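PA0821 (Pseudomonas aeruginosa, PDB 7DRG) is probably the type VI secretion immunity protein (antitoxin) that protects the bacterium against the putative VRR-NUC nuclease effector of the PAAR2 cluster. Local coordinates at residues P71-L76 with F111-G116; D63-L68 with G123-D128. One frame throughout, in Å; residues are numbered along the deposited sequence.

Contact 1: residues P71-L76 with F111-G116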
ATOM      1  N   PRO B  71      13.603 -17.212  27.037  1.00 27.84           N
ATOM      2  CA  PRO B  71      12.909 -16.212  27.866  1.00 30.63           C
ATOM      3  C   PRO B  71      11.664 -15.636  27.216  1.00 28.77           C
ATOM      4  O   PRO B  71      10.883 -14.970  27.908  1.00 32.52           O
ATOM      5  CB  PRO B  71      13.971 -15.120  28.074  1.00 34.17           C
ATOM      6  CG  PRO B  71      15.261 -15.754  27.745  1.00 33.68           C
ATOM      7  CD  PRO B  71      14.965 -16.765  26.691  1.00 31.89           C
ATOM      8  N   HIS B  72      11.445 -15.875  25.919  1.00 24.32           N
ATOM      9  CA  HIS B  72      10.429 -15.164  25.160  1.00 23.82           C
ATOM     10  C   HIS B  72       9.326 -16.043  24.583  1.00 21.62           C
ATOM     11  O   HIS B  72       8.269 -15.509  24.233  1.00 22.08           O
ATOM     12  CB  HIS B  72      11.084 -14.386  24.008  1.00 26.89           C
ATOM     13  CG  HIS B  72      12.242 -13.544  24.442  1.00 28.04           C
ATOM     14  ND1 HIS B  72      12.085 -12.380  25.164  1.00 33.28           N
ATOM     15  CD2 HIS B  72      13.576 -13.698  24.262  1.00 29.63           C
ATOM     16  CE1 HIS B  72      13.271 -11.854  25.412  1.00 34.04           C
ATOM     17  NE2 HIS B  72      14.193 -12.635  24.877  1.00 29.26           N
ATOM     18  N   LEU B  73       9.531 -17.355  24.465  1.00 21.61           N
ATOM     19  CA  LEU B  73       8.507 -18.212  23.885  1.00 20.04           C
ATOM     20  C   LEU B  73       7.313 -18.332  24.823  1.00 23.49           C
ATOM     21  O   LEU B  73       7.466 -18.364  26.047  1.00 25.23           O
ATOM     22  CB  LEU B  73       9.076 -19.600  23.598  1.00 19.80           C
ATOM     23  CG  LEU B  73      10.165 -19.648  22.524  1.00 21.21           C
ATOM     24  CD1 LEU B  73      10.646 -21.078  22.322  1.00 23.22           C
ATOM     25  CD2 LEU B  73       9.644 -19.067  21.218  1.00 21.17           C
ATOM     26  N   THR B  74       6.115 -18.404  24.240  1.00 22.16           N
ATOM     27  CA  THR B  74       4.890 -18.389  25.032  1.00 21.01           C
ATOM     28  C   THR B  74       3.908 -19.505  24.681  1.00 20.50           C
ATOM     29  O   THR B  74       3.174 -19.963  25.560  1.00 23.08           O
ATOM     30  CB  THR B  74       4.194 -17.034  24.882  1.00 20.63           C
ATOM     31  OG1 THR B  74       4.080 -16.711  23.493  1.00 22.39           O
ATOM     32  CG2 THR B  74       4.985 -15.952  25.597  1.00 23.76           C
ATOM     33  N   TRP B  75       3.888 -19.965  23.428  1.00 20.37           N
ATOM     34  CA  TRP B  75       2.879 -20.916  22.976  1.00 21.12           C
ATOM     35  C   TRP B  75       3.477 -21.952  22.036  1.00 23.84           C
ATOM     36  O   TRP B  75       4.390 -21.658  21.258  1.00 20.77           O
ATOM     37  CB  TRP B  75       1.722 -20.207  22.252  1.00 20.71           C
ATOM     38  CG  TRP B  75       1.106 -19.133  23.058  1.00 21.42           C
ATOM     39  CD1 TRP B  75       1.284 -17.787  22.907  1.00 23.33           C
ATOM     40  CD2 TRP B  75       0.212 -19.298  24.165  1.00 23.19           C
ATOM     41  NE1 TRP B  75       0.564 -17.108  23.853  1.00 24.06           N
ATOM     42  CE2 TRP B  75      -0.111 -18.008  24.635  1.00 26.12           C
ATOM     43  CE3 TRP B  75      -0.338 -20.409  24.810  1.00 24.23           C
ATOM     44  CZ2 TRP B  75      -0.961 -17.798  25.715  1.00 30.97           C
ATOM     45  CZ3 TRP B  75      -1.187 -20.198  25.881  1.00 29.59           C
ATOM     46  CH2 TRP B  75      -1.492 -18.900  26.321  1.00 30.34           C
ATOM     47  N   LEU B  76       2.929 -23.166  22.099  1.00 21.17           N
ATOM     48  CA  LEU B  76       3.213 -24.215  21.128  1.00 20.56           C
ATOM     49  C   LEU B  76       1.913 -24.620  20.445  1.00 19.99           C
ATOM     50  O   LEU B  76       0.979 -25.096  21.110  1.00 23.00           O
ATOM     51  CB  LEU B  76       3.864 -25.429  21.798  1.00 21.23           C
ATOM     52  CG  LEU B  76       3.985 -26.635  20.869  1.00 19.56           C
ATOM     53  CD1 LEU B  76       4.906 -26.323  19.700  1.00 20.65           C
ATOM     54  CD2 LEU B  76       4.492 -27.836  21.658  1.00 22.39           C
ATOM     55  N   PHE B 111       4.854 -28.511  14.659  1.00 20.76           N
ATOM     56  CA  PHE B 111       5.280 -27.834  15.879  1.00 18.57           C
ATOM     57  C   PHE B 111       5.523 -26.377  15.543  1.00 24.64           C
ATOM     58  O   PHE B 111       6.402 -26.069  14.731  1.00 26.60           O
ATOM     59  CB  PHE B 111       6.564 -28.444  16.457  1.00 19.38           C
ATOM     60  CG  PHE B 111       6.449 -29.900  16.800  1.00 21.26           C
ATOM     61  CD1 PHE B 111       5.914 -30.297  18.015  1.00 21.21           C
ATOM     62  CD2 PHE B 111       6.892 -30.871  15.913  1.00 22.12           C
ATOM     63  CE1 PHE B 111       5.814 -31.635  18.336  1.00 23.76           C
ATOM     64  CE2 PHE B 111       6.787 -32.217  16.227  1.00 21.58           C
ATOM     65  CZ  PHE B 111       6.248 -32.597  17.440  1.00 24.90           C
ATOM     66  N   CYS B 112       4.772 -25.483  16.173  1.00 18.03           N
ATOM     67  CA  CYS B 112       4.943 -24.052  15.943  1.00 18.79           C
ATOM     68  C   CYS B 112       5.065 -23.347  17.287  1.00 21.61           C
ATOM     69  O   CYS B 112       4.067 -23.181  17.995  1.00 22.84           O
ATOM     70  CB  CYS B 112       3.782 -23.489  15.130  1.00 18.48           C
ATOM     71  SG  CYS B 112       4.014 -21.752  14.751  1.00 27.91           S
ATOM     72  N   TYR B 113       6.287 -22.942  17.635  1.00 15.74           N
ATOM     73  CA  TYR B 113       6.547 -22.181  18.847  1.00 17.37           C
ATOM     74  C   TYR B 113       6.476 -20.700  18.517  1.00 19.45           C
ATOM     75  O   TYR B 113       7.124 -20.242  17.567  1.00 18.26           O
ATOM     76  CB  TYR B 113       7.929 -22.498  19.415  1.00 16.18           C
ATOM     77  CG  TYR B 113       8.117 -23.912  19.921  1.00 16.93           C
ATOM     78  CD1 TYR B 113       8.533 -24.928  19.066  1.00 18.25           C
ATOM     79  CD2 TYR B 113       7.903 -24.219  21.257  1.00 19.13           C
ATOM     80  CE1 TYR B 113       8.735 -26.227  19.541  1.00 20.05           C
ATOM     81  CE2 TYR B 113       8.107 -25.516  21.738  1.00 19.32           C
ATOM     82  CZ  TYR B 113       8.510 -26.504  20.872  1.00 24.23           C
ATOM     83  OH  TYR B 113       8.710 -27.778  21.348  1.00 24.22           O
ATOM     84  N   THR B 114       5.701 -19.953  19.302  1.00 20.74           N
ATOM     85  CA  THR B 114       5.535 -18.523  19.066  1.00 21.38           C
ATOM     86  C   THR B 114       5.784 -17.751  20.355  1.00 20.77           C
ATOM     87  O   THR B 114       5.887 -18.322  21.441  1.00 20.68           O
ATOM     88  CB  THR B 114       4.138 -18.187  18.525  1.00 23.49           C
ATOM     89  OG1 THR B 114       3.156 -18.410  19.544  1.00 28.73           O
ATOM     90  CG2 THR B 114       3.803 -19.019  17.296  1.00 23.07           C
ATOM     91  N   SER B 115       5.859 -16.423  20.221  1.00 20.85           N
ATOM     92  CA  SER B 115       6.133 -15.541  21.349  1.00 22.28           C
ATOM     93  C   SER B 115       5.056 -14.480  21.541  1.00 21.38           C
ATOM     94  O   SER B 115       5.271 -13.529  22.297  1.00 21.37           O
ATOM     95  CB  SER B 115       7.499 -14.858  21.180  1.00 18.99           C
ATOM     96  OG  SER B 115       7.510 -14.058  20.005  1.00 21.38           O
ATOM     97  N   GLY B 116       3.899 -14.617  20.901  1.00 21.11           N
ATOM     98  CA  GLY B 116       2.836 -13.653  21.130  1.00 23.26           C
ATOM     99  C   GLY B 116       2.353 -13.699  22.570  1.00 24.91           C
ATOM    100  O   GLY B 116       2.294 -14.762  23.190  1.00 23.62           O
TER
HETATM  101  O   HOH W   1       7.393 -13.152  25.006  1.00 38.72           O
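Leu76 and Tyr113 meet because their first torsions lean the two side chains together: CG of Leu76 stands opposite its own backbone N (chi1 171°), while the phenol ring of Tyr113 swings back beside its backbone N (chi1 -66°). CD1 of Leu76 then sits squarely over the middle of the Tyr113 ring, 3.6 Å from its centroid, a CH-pi contact almost on the ring normal. Phe62 stacks on the same tyrosine, and Met99 of helix 96-101 touches Leu76, Phe111 and Tyr113, and all three are buried. Leu76 and Tyr113 form a non-hydrogen-bonded pair of antiparallel strands; next to it, Trp75 and Thr114 form a hydrogen-bonded one, with Thr114 N giving a 2.9 Å bond to Trp75 O. Here the register slips. Thr74 and Trp75 both face Thr114, a classic beta bulge, and Thr114 O takes both amides: Thr74 N at 2.8 Å lies in the carbonyl plane, whereas Trp75 N, at 3.3 Å, comes from above it. Within the bulge, OG1 of Thr74, tucked between its backbone N and carbonyl carbon (chi1 50°), donates to Gly116 O over 2.7 Å. The Trp75 indole lies on the other side of the sheet from Leu76 and sets its edge against the same oxygen, NE1 to Gly116 O at 3.0 Å being a weak, bent bond; NE1 also has a weak bond to Lys117 O. Where the two segments diverge, a water donates to His72 O at 2.6 Å and more weakly to Ser115 O.

Contact 2: residues D63-L68 with G123-D128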
ATOM      1  N   ASP B  63      17.335 -26.855  19.955  1.00 18.48           N
ATOM      2  CA  ASP B  63      18.189 -26.579  21.111  1.00 18.20           C
ATOM      3  C   ASP B  63      18.975 -25.287  20.912  1.00 20.08           C
ATOM      4  O   ASP B  63      19.068 -24.455  21.820  1.00 22.32           O
ATOM      5  CB  ASP B  63      19.160 -27.736  21.348  1.00 18.67           C
ATOM      6  CG  ASP B  63      18.502 -28.969  21.945  1.00 32.15           C
ATOM      7  OD1 ASP B  63      17.383 -28.868  22.494  1.00 29.00           O
ATOM      8  OD2 ASP B  63      19.141 -30.045  21.880  1.00 32.83           O
ATOM      9  N   GLU B  64      19.557 -25.121  19.722  1.00 20.50           N
ATOM     10  CA  GLU B  64      20.306 -23.911  19.383  1.00 19.85           C
ATOM     11  C   GLU B  64      19.423 -22.671  19.447  1.00 20.42           C
ATOM     12  O   GLU B  64      19.827 -21.624  19.969  1.00 24.69           O
ATOM     13  CB  GLU B  64      20.883 -24.048  17.983  1.00 22.54           C
ATOM     14  CG  GLU B  64      22.273 -24.548  17.892  1.00 34.13           C
ATOM     15  CD  GLU B  64      22.861 -24.235  16.535  1.00 23.31           C
ATOM     16  OE1 GLU B  64      22.568 -24.983  15.581  1.00 23.91           O
ATOM     17  OE2 GLU B  64      23.589 -23.224  16.424  1.00 30.53           O
ATOM     18  N   PHE B  65      18.221 -22.768  18.881  1.00 19.58           N
ATOM     19  CA  PHE B  65      17.302 -21.637  18.863  1.00 20.67           C
ATOM     20  C   PHE B  65      16.803 -21.318  20.265  1.00 20.41           C
ATOM     21  O   PHE B  65      16.721 -20.147  20.657  1.00 22.22           O
ATOM     22  CB  PHE B  65      16.141 -21.959  17.925  1.00 19.34           C
ATOM     23  CG  PHE B  65      15.051 -20.933  17.919  1.00 18.03           C
ATOM     24  CD1 PHE B  65      15.181 -19.775  17.171  1.00 22.29           C
ATOM     25  CD2 PHE B  65      13.887 -21.137  18.649  1.00 19.76           C
ATOM     26  CE1 PHE B  65      14.163 -18.832  17.152  1.00 20.87           C
ATOM     27  CE2 PHE B  65      12.863 -20.193  18.627  1.00 19.03           C
ATOM     28  CZ  PHE B  65      13.016 -19.042  17.883  1.00 19.22           C
ATOM     29  N   GLU B  66      16.485 -22.355  21.037  1.00 19.82           N
ATOM     30  CA  GLU B  66      15.891 -22.156  22.353  1.00 22.80           C
ATOM     31  C   GLU B  66      16.872 -21.510  23.320  1.00 24.67           C
ATOM     32  O   GLU B  66      16.445 -20.823  24.257  1.00 24.81           O
ATOM     33  CB  GLU B  66      15.383 -23.495  22.896  1.00 23.01           C
ATOM     34  CG  GLU B  66      14.438 -23.389  24.067  1.00 30.07           C
ATOM     35  CD  GLU B  66      13.868 -24.735  24.479  1.00 36.40           C
ATOM     36  OE1 GLU B  66      14.647 -25.711  24.562  1.00 34.20           O
ATOM     37  OE2 GLU B  66      12.640 -24.817  24.719  1.00 32.21           O
ATOM     38  N   ARG B  67      18.183 -21.709  23.121  1.00 24.46           N
ATOM     39  CA  ARG B  67      19.150 -21.014  23.966  1.00 23.68           C
ATOM     40  C   ARG B  67      18.960 -19.506  23.886  1.00 27.40           C
ATOM     41  O   ARG B  67      19.130 -18.802  24.890  1.00 31.10           O
ATOM     42  CB  ARG B  67      20.581 -21.389  23.577  1.00 27.44           C
ATOM     43  CG  ARG B  67      21.624 -20.810  24.524  1.00 41.13           C
ATOM     44  CD  ARG B  67      23.050 -21.150  24.104  1.00 45.38           C
ATOM     45  NE  ARG B  67      23.372 -20.607  22.787  1.00 43.14           N
ATOM     46  CZ  ARG B  67      23.748 -19.352  22.565  1.00 38.55           C
ATOM     47  NH1 ARG B  67      23.856 -18.498  23.576  1.00 45.38           N
ATOM     48  NH2 ARG B  67      24.014 -18.951  21.329  1.00 34.77           N
ATOM     49  N   LEU B  68      18.571 -18.999  22.716  1.00 24.16           N
ATOM     50  CA  LEU B  68      18.288 -17.578  22.568  1.00 22.99           C
ATOM     51  C   LEU B  68      16.856 -17.227  22.942  1.00 24.97           C
ATOM     52  O   LEU B  68      16.613 -16.172  23.539  1.00 27.34           O
ATOM     53  CB  LEU B  68      18.542 -17.133  21.126  1.00 25.38           C
ATOM     54  CG  LEU B  68      19.841 -17.585  20.469  1.00 27.68           C
ATOM     55  CD1 LEU B  68      19.927 -16.985  19.068  1.00 26.85           C
ATOM     56  CD2 LEU B  68      21.046 -17.196  21.321  1.00 29.44           C
ATOM     57  N   GLY B 123       3.992 -13.094  16.859  1.00 21.66           N
ATOM     58  CA  GLY B 123       5.152 -12.833  17.680  1.00 23.89           C
ATOM     59  C   GLY B 123       6.410 -12.846  16.834  1.00 21.05           C
ATOM     60  O   GLY B 123       6.461 -13.455  15.765  1.00 22.32           O
ATOM     61  N   ALA B 124       7.436 -12.162  17.341  1.00 16.62           N
ATOM     62  CA  ALA B 124       8.670 -11.988  16.584  1.00 16.72           C
ATOM     63  C   ALA B 124       9.634 -13.159  16.716  1.00 18.46           C
ATOM     64  O   ALA B 124      10.529 -13.290  15.880  1.00 18.44           O
ATOM     65  CB  ALA B 124       9.366 -10.693  17.015  1.00 21.74           C
ATOM     66  N   TRP B 125       9.466 -14.012  17.724  1.00 17.25           N
ATOM     67  CA  TRP B 125      10.231 -15.244  17.857  1.00 17.05           C
ATOM     68  C   TRP B 125       9.377 -16.393  17.339  1.00 19.17           C
ATOM     69  O   TRP B 125       8.207 -16.512  17.718  1.00 21.64           O
ATOM     70  CB  TRP B 125      10.610 -15.519  19.313  1.00 18.51           C
ATOM     71  CG  TRP B 125      11.533 -14.523  19.960  1.00 16.65           C
ATOM     72  CD1 TRP B 125      11.178 -13.422  20.676  1.00 23.07           C
ATOM     73  CD2 TRP B 125      12.967 -14.580  19.995  1.00 20.84           C
ATOM     74  NE1 TRP B 125      12.300 -12.776  21.140  1.00 23.58           N
ATOM     75  CE2 TRP B 125      13.410 -13.467  20.734  1.00 21.41           C
ATOM     76  CE3 TRP B 125      13.915 -15.456  19.462  1.00 19.70           C
ATOM     77  CZ2 TRP B 125      14.762 -13.204  20.954  1.00 22.51           C
ATOM     78  CZ3 TRP B 125      15.261 -15.199  19.684  1.00 23.68           C
ATOM     79  CH2 TRP B 125      15.668 -14.080  20.426  1.00 25.02           C
ATOM     80  N   LEU B 126       9.955 -17.227  16.481  1.00 17.18           N
ATOM     81  CA  LEU B 126       9.213 -18.306  15.841  1.00 15.90           C
ATOM     82  C   LEU B 126      10.135 -19.492  15.610  1.00 17.39           C
ATOM     83  O   LEU B 126      11.297 -19.315  15.233  1.00 16.26           O
ATOM     84  CB  LEU B 126       8.630 -17.853  14.500  1.00 18.02           C
ATOM     85  CG  LEU B 126       8.009 -18.943  13.624  1.00 20.08           C
ATOM     86  CD1 LEU B 126       6.623 -19.267  14.135  1.00 22.87           C
ATOM     87  CD2 LEU B 126       7.982 -18.526  12.154  1.00 24.60           C
ATOM     88  N   PHE B 127       9.615 -20.700  15.829  1.00 15.78           N
ATOM     89  CA  PHE B 127      10.281 -21.916  15.366  1.00 16.29           C
ATOM     90  C   PHE B 127       9.171 -22.858  14.931  1.00 15.45           C
ATOM     91  O   PHE B 127       8.396 -23.318  15.769  1.00 16.69           O
ATOM     92  CB  PHE B 127      11.149 -22.537  16.464  1.00 18.11           C
ATOM     93  CG  PHE B 127      12.048 -23.648  15.987  1.00 15.51           C
ATOM     94  CD1 PHE B 127      11.603 -24.966  15.975  1.00 18.11           C
ATOM     95  CD2 PHE B 127      13.351 -23.385  15.583  1.00 17.52           C
ATOM     96  CE1 PHE B 127      12.435 -25.999  15.563  1.00 21.11           C
ATOM     97  CE2 PHE B 127      14.193 -24.432  15.177  1.00 16.47           C
ATOM     98  CZ  PHE B 127      13.733 -25.719  15.154  1.00 17.75           C
ATOM     99  N   ASP B 128       9.087 -23.132  13.630  1.00 14.73           N
ATOM    100  CA  ASP B 128       7.928 -23.802  13.048  1.00 15.64           C
ATOM    101  C   ASP B 128       8.404 -24.962  12.184  1.00 19.67           C
ATOM    102  O   ASP B 128       9.073 -24.740  11.171  1.00 19.16           O
ATOM    103  CB  ASP B 128       7.120 -22.796  12.218  1.00 16.76           C
ATOM    104  CG  ASP B 128       5.815 -23.354  11.681  1.00 32.21           C
ATOM    105  OD1 ASP B 128       5.569 -24.573  11.755  1.00 37.07           O
ATOM    106  OD2 ASP B 128       5.019 -22.539  11.175  1.00 37.67           O
TER
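Phe65 points from the helix toward 125-127, its ring carried outward with CG opposite the backbone N (chi1 174°). Phe65 CZ ends 3.2 Å from Leu126 O, which meets the ring obliquely. On one face of the ring lies CD2 of Phe127, 3.8 Å from Phe65 CG, and Phe65 CE2 packs on Phe127 CB at 3.6 Å. The two side chains run antiparallel alongside one another, ring planes inclined at 35°. On the Trp125 side, Phe65 CZ comes to the indole edge near its plane, 4.0 Å from CE3. One turn further along the helix, Leu68 adds a lighter touch: its CB lies 4.1 Å from Trp125 CZ3, and its carbonyl oxygen approaches CH2 obliquely. Leu68 also packs on Leu165 of helix 161-173, while Tyr154 meets the Trp125 indole edge-to-face. No hydrogen bond crosses between the two segments; apolar side chains do the joining, and Phe65 fits between Trp125 and Phe127. This is helix-on-sheet packing of the alpha+beta kind, helix 52-69 lying against a face of antiparallel strands and burying an aromatic cluster between them.

How the contacts relate
Contact 2 belongs to the buried interior, while contact 1 is only partly buried, with His72 exposed at one end. Their chemistry follows: contact 1 joins strand to strand chiefly by backbone hydrogen bonds, contact 2 helix to strand without a hydrogen bond, by apolar and aromatic packing. Strands 109-114 and 126-131 are sheet neighbours, linked by the probable bond from Tyr113 N to Phe127 O, 2.8 Å long, and Ser115 OG probably bonds to Trp125 N. The His72 ring stacks on Trp125, while Phe62 of the same helix 52-69 meets both Tyr113 and Phe127, so aromatic packing from that helix reaches contact 1 as well. Both segments of contact 1 fall, in sequence, between the two of contact 2.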